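Local coordinates for protein endo-1,4-beta-xylanase D (Paenibacillus polymyxa, PDB 1W0N) that carries a calcium-dependent carbohydrate-binding module, the domain described here, which probably holds the xylan-hydrolysing enzyme on its polysaccharide substrate, at residues V37-N42 and A122-I127; A71-V76 and I109-T114. All coordinates share one frame; numbering follows the deposited sequence. Where two conformers were deposited one is given.

Contact 1: residues V37-N42 and A122-I127. With CA (calcium ion), chain B; MG (magnesium ion), chain C.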
ATOM      1  N   VAL A  37      -2.489   7.357   5.168  1.00  4.34           N
ATOM      2  CA  VAL A  37      -3.165   7.926   4.024  1.00  4.24           C
ATOM      3  C   VAL A  37      -4.384   7.063   3.716  1.00  4.11           C
ATOM      4  O   VAL A  37      -4.316   5.827   3.816  1.00  5.00           O
ATOM      5  CB  VAL A  37      -2.231   8.030   2.792  1.00  4.73           C
ATOM      6  CG1 VAL A  37      -2.958   8.589   1.575  1.00  5.35           C
ATOM      7  CG2 VAL A  37      -1.026   8.893   3.127  1.00  5.54           C
ATOM      8  N   ALA A  38      -5.478   7.712   3.298  1.00  4.05           N
ATOM      9  CA  ALA A  38      -6.660   7.011   2.819  1.00  4.10           C
ATOM     10  C   ALA A  38      -6.718   7.051   1.297  1.00  4.18           C
ATOM     11  O   ALA A  38      -6.421   8.078   0.659  1.00  4.99           O
ATOM     12  CB  ALA A  38      -7.921   7.653   3.372  1.00  4.89           C
ATOM     13  N   LEU A  39      -7.162   5.923   0.738  1.00  4.29           N
ATOM     14  CA  LEU A  39      -7.385   5.718  -0.691  1.00  4.30           C
ATOM     15  C   LEU A  39      -8.862   5.376  -0.883  1.00  4.50           C
ATOM     16  O   LEU A  39      -9.372   4.443  -0.234  1.00  5.16           O
ATOM     17  CB  LEU A  39      -6.525   4.562  -1.196  1.00  5.03           C
ATOM     18  CG  LEU A  39      -5.026   4.663  -0.915  1.00  5.38           C
ATOM     19  CD1 LEU A  39      -4.344   3.365  -1.298  1.00  7.08           C
ATOM     20  CD2 LEU A  39      -4.394   5.842  -1.629  1.00  7.45           C
ATOM     21  N   TYR A  40      -9.541   6.124  -1.743  1.00  4.70           N
ATOM     22  CA  TYR A  40     -10.998   6.054  -1.844  1.00  5.03           C
ATOM     23  C   TYR A  40     -11.529   5.631  -3.201  1.00  5.48           C
ATOM     24  O   TYR A  40     -12.661   5.120  -3.309  1.00  6.34           O
ATOM     25  CB  TYR A  40     -11.639   7.417  -1.546  1.00  5.39           C
ATOM     26  CG  TYR A  40     -11.228   8.060  -0.237  1.00  5.11           C
ATOM     27  CD1 TYR A  40     -11.961   7.865   0.928  1.00  5.39           C
ATOM     28  CD2 TYR A  40     -10.139   8.919  -0.177  1.00  5.52           C
ATOM     29  CE1 TYR A  40     -11.622   8.520   2.104  1.00  5.81           C
ATOM     30  CE2 TYR A  40      -9.795   9.585   0.993  1.00  5.29           C
ATOM     31  CZ  TYR A  40     -10.546   9.384   2.128  1.00  4.87           C
ATOM     32  OH  TYR A  40     -10.230  10.057   3.293  1.00  5.67           O
ATOM     33  N   ALA A  41     -10.786   5.913  -4.272  1.00  6.23           N
ATOM     34  CA  ALA A  41     -11.283   5.706  -5.619  1.00  7.29           C
ATOM     35  C   ALA A  41     -10.147   5.341  -6.528  1.00  8.34           C
ATOM     36  O   ALA A  41      -8.969   5.443  -6.163  1.00  9.55           O
ATOM     37  CB  ALA A  41     -11.966   6.957  -6.110  1.00  8.70           C
ATOM     38  N   ASN A  42     -10.422   4.826  -7.702  0.50 11.82           N
ATOM     39  CA  ASN A  42      -9.385   4.271  -8.521  0.50 12.29           C
ATOM     40  C   ASN A  42      -8.001   4.976  -8.818  0.50 13.73           C
ATOM     41  O   ASN A  42      -7.006   4.261  -8.801  0.50 16.16           O
ATOM     42  CB  ASN A  42     -10.066   3.815  -9.826  0.50 14.22           C
ATOM     43  CG  ASN A  42     -10.635   2.423  -9.703  0.50 20.61           C
ATOM     44  OD1 ASN A  42     -11.270   1.930 -10.660  0.50 27.58           O
ATOM     45  ND2 ASN A  42     -10.395   1.743  -8.604  0.50 20.94           N
ATOM     46  N   ALA A 122      -9.457   2.109   1.646  1.00  4.37           N
ATOM     47  CA  ALA A 122      -8.319   1.583   2.382  1.00  4.47           C
ATOM     48  C   ALA A 122      -7.600   2.685   3.133  1.00  4.24           C
ATOM     49  O   ALA A 122      -7.302   3.750   2.582  1.00  5.80           O
ATOM     50  CB  ALA A 122      -7.332   0.903   1.459  1.00  5.48           C
ATOM     51  N   TYR A 123      -7.281   2.393   4.375  1.00  4.27           N
ATOM     52  CA  TYR A 123      -6.398   3.208   5.178  1.00  4.27           C
ATOM     53  C   TYR A 123      -5.051   2.501   5.207  1.00  4.22           C
ATOM     54  O   TYR A 123      -4.992   1.297   5.516  1.00  4.75           O
ATOM     55  CB  TYR A 123      -6.973   3.335   6.579  1.00  4.68           C
ATOM     56  CG  TYR A 123      -8.390   3.868   6.642  1.00  4.81           C
ATOM     57  CD1 TYR A 123      -8.790   4.969   5.902  1.00  5.97           C
ATOM     58  CD2 TYR A 123      -9.318   3.294   7.499  1.00  4.84           C
ATOM     59  CE1 TYR A 123     -10.082   5.479   5.997  1.00  6.31           C
ATOM     60  CE2 TYR A 123     -10.599   3.807   7.626  1.00  5.18           C
ATOM     61  CZ  TYR A 123     -10.976   4.902   6.873  1.00  5.40           C
ATOM     62  OH  TYR A 123     -12.239   5.427   6.994  1.00  6.59           O
ATOM     63  N   VAL A 124      -3.986   3.268   4.951  0.50  4.28           N
ATOM     64  CA  VAL A 124      -2.645   2.690   4.826  0.50  4.43           C
ATOM     65  C   VAL A 124      -1.766   3.377   5.848  0.50  4.15           C
ATOM     66  O   VAL A 124      -1.704   4.623   5.881  0.50  4.17           O
ATOM     67  CB  VAL A 124      -2.115   2.955   3.387  0.50  5.00           C
ATOM     68  CG1 VAL A 124      -0.774   2.329   3.213  0.50  6.09           C
ATOM     69  CG2 VAL A 124      -3.058   2.352   2.338  0.50  6.06           C
ATOM     70  N   ASP A 125      -1.096   2.582   6.673  1.00  4.52           N
ATOM     71  CA  ASP A 125      -0.257   3.134   7.747  1.00  4.50           C
ATOM     72  C   ASP A 125       1.208   3.245   7.297  1.00  4.69           C
ATOM     73  O   ASP A 125       1.810   4.324   7.362  1.00  5.46           O
ATOM     74  CB  ASP A 125      -0.418   2.236   8.977  1.00  4.98           C
ATOM     75  CG  ASP A 125       0.303   2.724  10.216  1.00  5.73           C
ATOM     76  OD1 ASP A 125       0.980   3.767  10.142  1.00  6.86           O
ATOM     77  OD2 ASP A 125       0.206   2.048  11.267  1.00  6.83           O
ATOM     78  N   PHE A 126       1.766   2.125   6.853  1.00  4.91           N
ATOM     79  CA  PHE A 126       3.166   2.060   6.442  1.00  4.91           C
ATOM     80  C   PHE A 126       3.356   0.806   5.598  1.00  5.05           C
ATOM     81  O   PHE A 126       2.512  -0.104   5.603  1.00  5.32           O
ATOM     82  CB  PHE A 126       4.121   2.034   7.650  1.00  5.61           C
ATOM     83  CG  PHE A 126       3.943   0.848   8.565  1.00  6.26           C
ATOM     84  CD1 PHE A 126       4.429  -0.425   8.223  1.00  7.48           C
ATOM     85  CD2 PHE A 126       3.318   1.021   9.797  1.00  6.94           C
ATOM     86  CE1 PHE A 126       4.284  -1.512   9.086  1.00  8.62           C
ATOM     87  CE2 PHE A 126       3.201  -0.058  10.686  1.00  8.44           C
ATOM     88  CZ  PHE A 126       3.676  -1.319  10.311  1.00  8.91           C
ATOM     89  N   ILE A 127       4.511   0.774   4.921  1.00  5.31           N
ATOM     90  CA  ILE A 127       4.995  -0.399   4.216  1.00  5.19           C
ATOM     91  C   ILE A 127       6.347  -0.781   4.806  1.00  5.46           C
ATOM     92  O   ILE A 127       7.123   0.079   5.224  1.00  6.52           O
ATOM     93  CB  ILE A 127       5.094  -0.128   2.686  1.00  5.80           C
ATOM     94  CG1 ILE A 127       5.379  -1.408   1.894  1.00  6.27           C
ATOM     95  CG2 ILE A 127       6.126   0.949   2.374  1.00  6.72           C
ATOM     96  CD1 ILE A 127       5.011  -1.294   0.425  1.00  7.51           C
TER
HETATM   97 CA    CA B1132       1.869   5.754   9.453  1.00  6.09          CA
HETATM   98 MG    MG C1133     -14.220   4.157  -2.353  1.00  6.20          MG
HETATM   99  O   HOH W   1       2.183   5.954  11.841  1.00  9.66           O
HETATM  100  O   HOH W   2     -15.014   5.865  -1.468  1.00  6.66           O
HETATM  101  O   HOH W   3     -15.321   4.463  -4.060  1.00  9.32           O
HETATM  102  O   HOH W   4     -15.835   3.052  -1.571  1.00  8.53           O
HETATM  103  O   HOH W   5     -13.497   2.332  -2.972  1.00  8.32           O
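The ring of Y123 meets A38 at its edge: the A38 methyl lies in the ring plane, with CB 3.8 Å from CD1 of Y123. CG of Y123 is set beside its own backbone N (chi1 -55°), and the ring's turn about the CB–CG bond then presents CD1 to the alanine. The two residues form a non-hydrogen-bonded antiparallel pair, flanked by the hydrogen-bonded pairs V37–V124 and L39–A122. Four backbone bonds join the strands, among them V124 N to V37 O at 2.8 Å and L39 N to A122 O at 2.9 Å, the latter nearly straight at its hydrogen (167°). CA of A38 adds a C-H···O contact to A122 O. On the other face of the sheet, CD1 of L39 reaches CG2 of V124 at 4.0 Å, the two side chains crossing at a slant.

Each segment also runs on to a metal. D125 grips the calcium ion twice, through its backbone O and, at 2.3 Å, through OD1; E16, E18, D35 and a water are further ligands, while OD2 of D125 forms a salt bridge with R62. At the far end, Y40 O binds the magnesium ion at 2.1 Å, alongside four waters and D121.

Strand 122-130 pairs with strand 36-39 and also with strand 56-65, where Y123 bonds to A64 through the backbone. L39, A122 and V124 turn their side chains onto L113 and L111 of strand 107-113, so this face packs against the second sheet of a beta-sandwich, as in related family 6 modules.

Contact 2: residues A71-V76 and I109-T114; sequences AKVDLV and IKLALT
T114, D74 and V76 bury much of the surface here. The T114 hydroxyl donates to the D74 carboxylate, OG1 to OD1 at 2.8 Å, and arrives from above the carboxylate plane, 65° out of it. A chi1 of -77° sets D74 CG opposite its carbonyl carbon and brings the carboxylate to T114. OD2 accepts from a water that also donates to T114 O at 2.7 Å, and a second water lies close to OD2 and L113 O. Replacing D74 by an alanine removes both oxygens, and the T114 hydroxyl and the water bridging to T114 O would probably each lose their acceptor here, leaving the T114 side chain freer to turn. T114 N also bonds to K72 O.

V76 forms a hydrogen-bonded antiparallel pair with K110, V76 N reaching K110 O at 2.8 Å. Their side chains run alongside each other, with CG2 of V76 3.9 Å from CE of K110. CD1 of L75 packs on CD2 of L111 at 3.8 Å.

Strand 70-77 lies between strands 107-113 and 80-88, and strand 107-113 continues the sheet to 45-52. L75, L111 and L113 face I127, V124 and A122 of strand 122-130 in the other sheet.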
ATOM      1  N   ALA A  71     -11.452  -4.005   1.851  1.00  6.02           N
ATOM      2  CA  ALA A  71     -10.748  -3.052   1.004  1.00  6.34           C
ATOM      3  C   ALA A  71      -9.498  -3.773   0.482  1.00  6.53           C
ATOM      4  O   ALA A  71      -8.846  -4.490   1.223  1.00  8.95           O
ATOM      5  CB  ALA A  71     -10.348  -1.823   1.808  1.00  7.32           C
ATOM      6  N   LYS A  72      -9.214  -3.624  -0.798  1.00  7.22           N
ATOM      7  CA  LYS A  72      -8.057  -4.278  -1.398  1.00  7.67           C
ATOM      8  C   LYS A  72      -7.133  -3.231  -1.993  1.00  6.82           C
ATOM      9  O   LYS A  72      -7.581  -2.311  -2.658  1.00  7.59           O
ATOM     10  CB  LYS A  72      -8.455  -5.302  -2.457  1.00 10.14           C
ATOM     11  CG  LYS A  72      -8.872  -6.664  -1.813  1.00 13.89           C
ATOM     12  CD  LYS A  72      -9.149  -7.672  -2.841  1.00 18.00           C
ATOM     13  CE  LYS A  72      -9.251  -9.003  -2.281  1.00 18.56           C
ATOM     14  NZ  LYS A  72      -8.094  -9.775  -2.745  1.00 29.20           N
ATOM     15  N   VAL A  73      -5.830  -3.420  -1.748  1.00  6.51           N
ATOM     16  CA  VAL A  73      -4.803  -2.481  -2.159  1.00  6.39           C
ATOM     17  C   VAL A  73      -3.753  -3.199  -3.009  1.00  5.95           C
ATOM     18  O   VAL A  73      -3.090  -4.112  -2.509  1.00  7.20           O
ATOM     19  CB  VAL A  73      -4.132  -1.844  -0.922  1.00  6.87           C
ATOM     20  CG1 VAL A  73      -3.029  -0.886  -1.324  1.00  8.25           C
ATOM     21  CG2 VAL A  73      -5.161  -1.133  -0.050  1.00  7.52           C
ATOM     22  N   ASP A  74      -3.608  -2.775  -4.260  1.00  6.01           N
ATOM     23  CA  ASP A  74      -2.541  -3.281  -5.116  1.00  5.92           C
ATOM     24  C   ASP A  74      -1.194  -2.690  -4.715  1.00  5.93           C
ATOM     25  O   ASP A  74      -1.092  -1.497  -4.400  1.00  6.85           O
ATOM     26  CB  ASP A  74      -2.783  -2.878  -6.565  1.00  7.29           C
ATOM     27  CG  ASP A  74      -3.836  -3.709  -7.283  1.00  9.07           C
ATOM     28  OD1 ASP A  74      -4.233  -4.750  -6.777  1.00 11.18           O
ATOM     29  OD2 ASP A  74      -4.260  -3.317  -8.399  1.00 11.76           O
ATOM     30  N   LEU A  75      -0.176  -3.539  -4.772  1.00  5.82           N
ATOM     31  CA  LEU A  75       1.211  -3.122  -4.669  1.00  6.09           C
ATOM     32  C   LEU A  75       1.831  -3.173  -6.054  1.00  5.82           C
ATOM     33  O   LEU A  75       1.821  -4.218  -6.710  1.00  6.24           O
ATOM     34  CB  LEU A  75       1.974  -4.043  -3.727  1.00  6.74           C
ATOM     35  CG  LEU A  75       3.471  -3.803  -3.616  1.00  7.77           C
ATOM     36  CD1 LEU A  75       3.782  -2.409  -3.095  1.00  9.44           C
ATOM     37  CD2 LEU A  75       4.115  -4.867  -2.737  1.00  9.30           C
ATOM     38  N   VAL A  76       2.365  -2.030  -6.480  1.00  6.37           N
ATOM     39  CA  VAL A  76       2.977  -1.880  -7.790  1.00  6.99           C
ATOM     40  C   VAL A  76       4.455  -1.563  -7.542  1.00  7.06           C
ATOM     41  O   VAL A  76       4.784  -0.622  -6.821  1.00  8.23           O
ATOM     42  CB  VAL A  76       2.300  -0.805  -8.602  1.00  8.70           C
ATOM     43  CG1 VAL A  76       2.723  -0.883 -10.057  1.00 10.62           C
ATOM     44  CG2 VAL A  76       0.766  -0.895  -8.471  1.00 11.40           C
ATOM     45  N   ILE A 109       7.573   2.520  -5.954  1.00  6.62           N
ATOM     46  CA  ILE A 109       6.664   1.734  -5.136  1.00  6.42           C
ATOM     47  C   ILE A 109       5.351   2.488  -5.088  1.00  6.55           C
ATOM     48  O   ILE A 109       5.341   3.686  -4.756  1.00  7.78           O
ATOM     49  CB  ILE A 109       7.218   1.576  -3.705  1.00  7.17           C
ATOM     50  CG1 ILE A 109       8.666   1.091  -3.696  1.00  7.61           C
ATOM     51  CG2 ILE A 109       6.309   0.669  -2.873  1.00  8.75           C
ATOM     52  CD1 ILE A 109       8.935  -0.177  -4.458  1.00  8.55           C
ATOM     53  N   LYS A 110       4.252   1.840  -5.435  1.00  6.17           N
ATOM     54  CA  LYS A 110       2.948   2.493  -5.438  1.00  6.54           C
ATOM     55  C   LYS A 110       1.928   1.575  -4.780  1.00  6.05           C
ATOM     56  O   LYS A 110       1.924   0.357  -5.017  1.00  7.17           O
ATOM     57  CB  LYS A 110       2.546   2.847  -6.855  1.00  7.55           C
ATOM     58  CG  LYS A 110       1.194   3.514  -7.003  1.00  9.44           C
ATOM     59  CD  LYS A 110       0.915   3.995  -8.380  1.00 13.15           C
ATOM     60  CE  LYS A 110       0.661   2.943  -9.344  1.00 19.67           C
ATOM     61  NZ  LYS A 110       0.215   3.589 -10.589  1.00 25.47           N
ATOM     62  N   LEU A 111       1.067   2.166  -3.953  1.00  5.96           N
ATOM     63  CA  LEU A 111      -0.107   1.485  -3.419  1.00  5.95           C
ATOM     64  C   LEU A 111      -1.339   2.203  -3.960  1.00  5.95           C
ATOM     65  O   LEU A 111      -1.429   3.447  -3.934  1.00  6.95           O
ATOM     66  CB  LEU A 111      -0.096   1.520  -1.887  1.00  6.40           C
ATOM     67  CG  LEU A 111       1.039   0.733  -1.225  1.00  7.36           C
ATOM     68  CD1 LEU A 111       1.203   1.142   0.242  1.00  9.75           C
ATOM     69  CD2 LEU A 111       0.819  -0.770  -1.303  1.00  8.17           C
ATOM     70  N   ALA A 112      -2.315   1.443  -4.443  1.00  6.31           N
ATOM     71  CA  ALA A 112      -3.574   1.993  -5.004  1.00  6.83           C
ATOM     72  C   ALA A 112      -4.658   0.986  -4.797  1.00  6.66           C
ATOM     73  O   ALA A 112      -4.398  -0.206  -4.714  1.00  7.54           O
ATOM     74  CB  ALA A 112      -3.428   2.293  -6.479  1.00  8.10           C
ATOM     75  N   LEU A 113      -5.930   1.373  -4.720  1.00  7.41           N
ATOM     76  CA  LEU A 113      -7.015   0.401  -4.633  1.00  7.18           C
ATOM     77  C   LEU A 113      -7.006  -0.539  -5.823  1.00  8.34           C
ATOM     78  O   LEU A 113      -6.789  -0.116  -6.963  1.00  8.85           O
ATOM     79  CB  LEU A 113      -8.367   1.089  -4.539  1.00  7.27           C
ATOM     80  CG  LEU A 113      -8.661   1.876  -3.269  1.00  7.80           C
ATOM     81  CD1 LEU A 113     -10.002   2.540  -3.348  1.00  9.48           C
ATOM     82  CD2 LEU A 113      -8.588   1.051  -2.047  1.00  8.98           C
ATOM     83  N   THR A 114      -7.303  -1.811  -5.577  1.00  9.67           N
ATOM     84  CA  THR A 114      -7.403  -2.800  -6.627  1.00 11.57           C
ATOM     85  C   THR A 114      -8.577  -2.491  -7.617  1.00 12.70           C
ATOM     86  O   THR A 114      -8.471  -2.732  -8.795  1.00 15.12           O
ATOM     87  CB  THR A 114      -7.481  -4.212  -5.927  1.00 11.70           C
ATOM     88  OG1 THR A 114      -6.397  -4.442  -5.062  1.00 12.72           O
ATOM     89  CG2 THR A 114      -7.555  -5.351  -6.862  1.00 13.53           C
TER
HETATM   90  O   HOH W   6      -4.769  -0.546  -8.818  1.00 22.35           O
HETATM   91  O   HOH W   7      -6.361  -3.987  -9.904  1.00 23.19           O

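How the contacts relate
Contacts 1 and 2 pair neighbouring strands in the two facing antiparallel sheets of one beta-sandwich, their centres about 8 Å apart. Along the chain 37-42 comes first, then 71-76, 109-114 and 122-127, so both strands of contact 2 fall between those of contact 1; strands 107-113 and 122-130 are consecutive and pass from one sheet to the other. The contacts touch in the core, where CB of A122 lies 3.3 Å from CG2 of V73; near the magnesium end, CD1 of L113 meets the Y40 backbone, 3.5 Å from its C. Contact 1 carries a calcium ligand on its strand and a magnesium ligand in the loop just past strand 36-39, and contact 2 lies in the sheet packed against it.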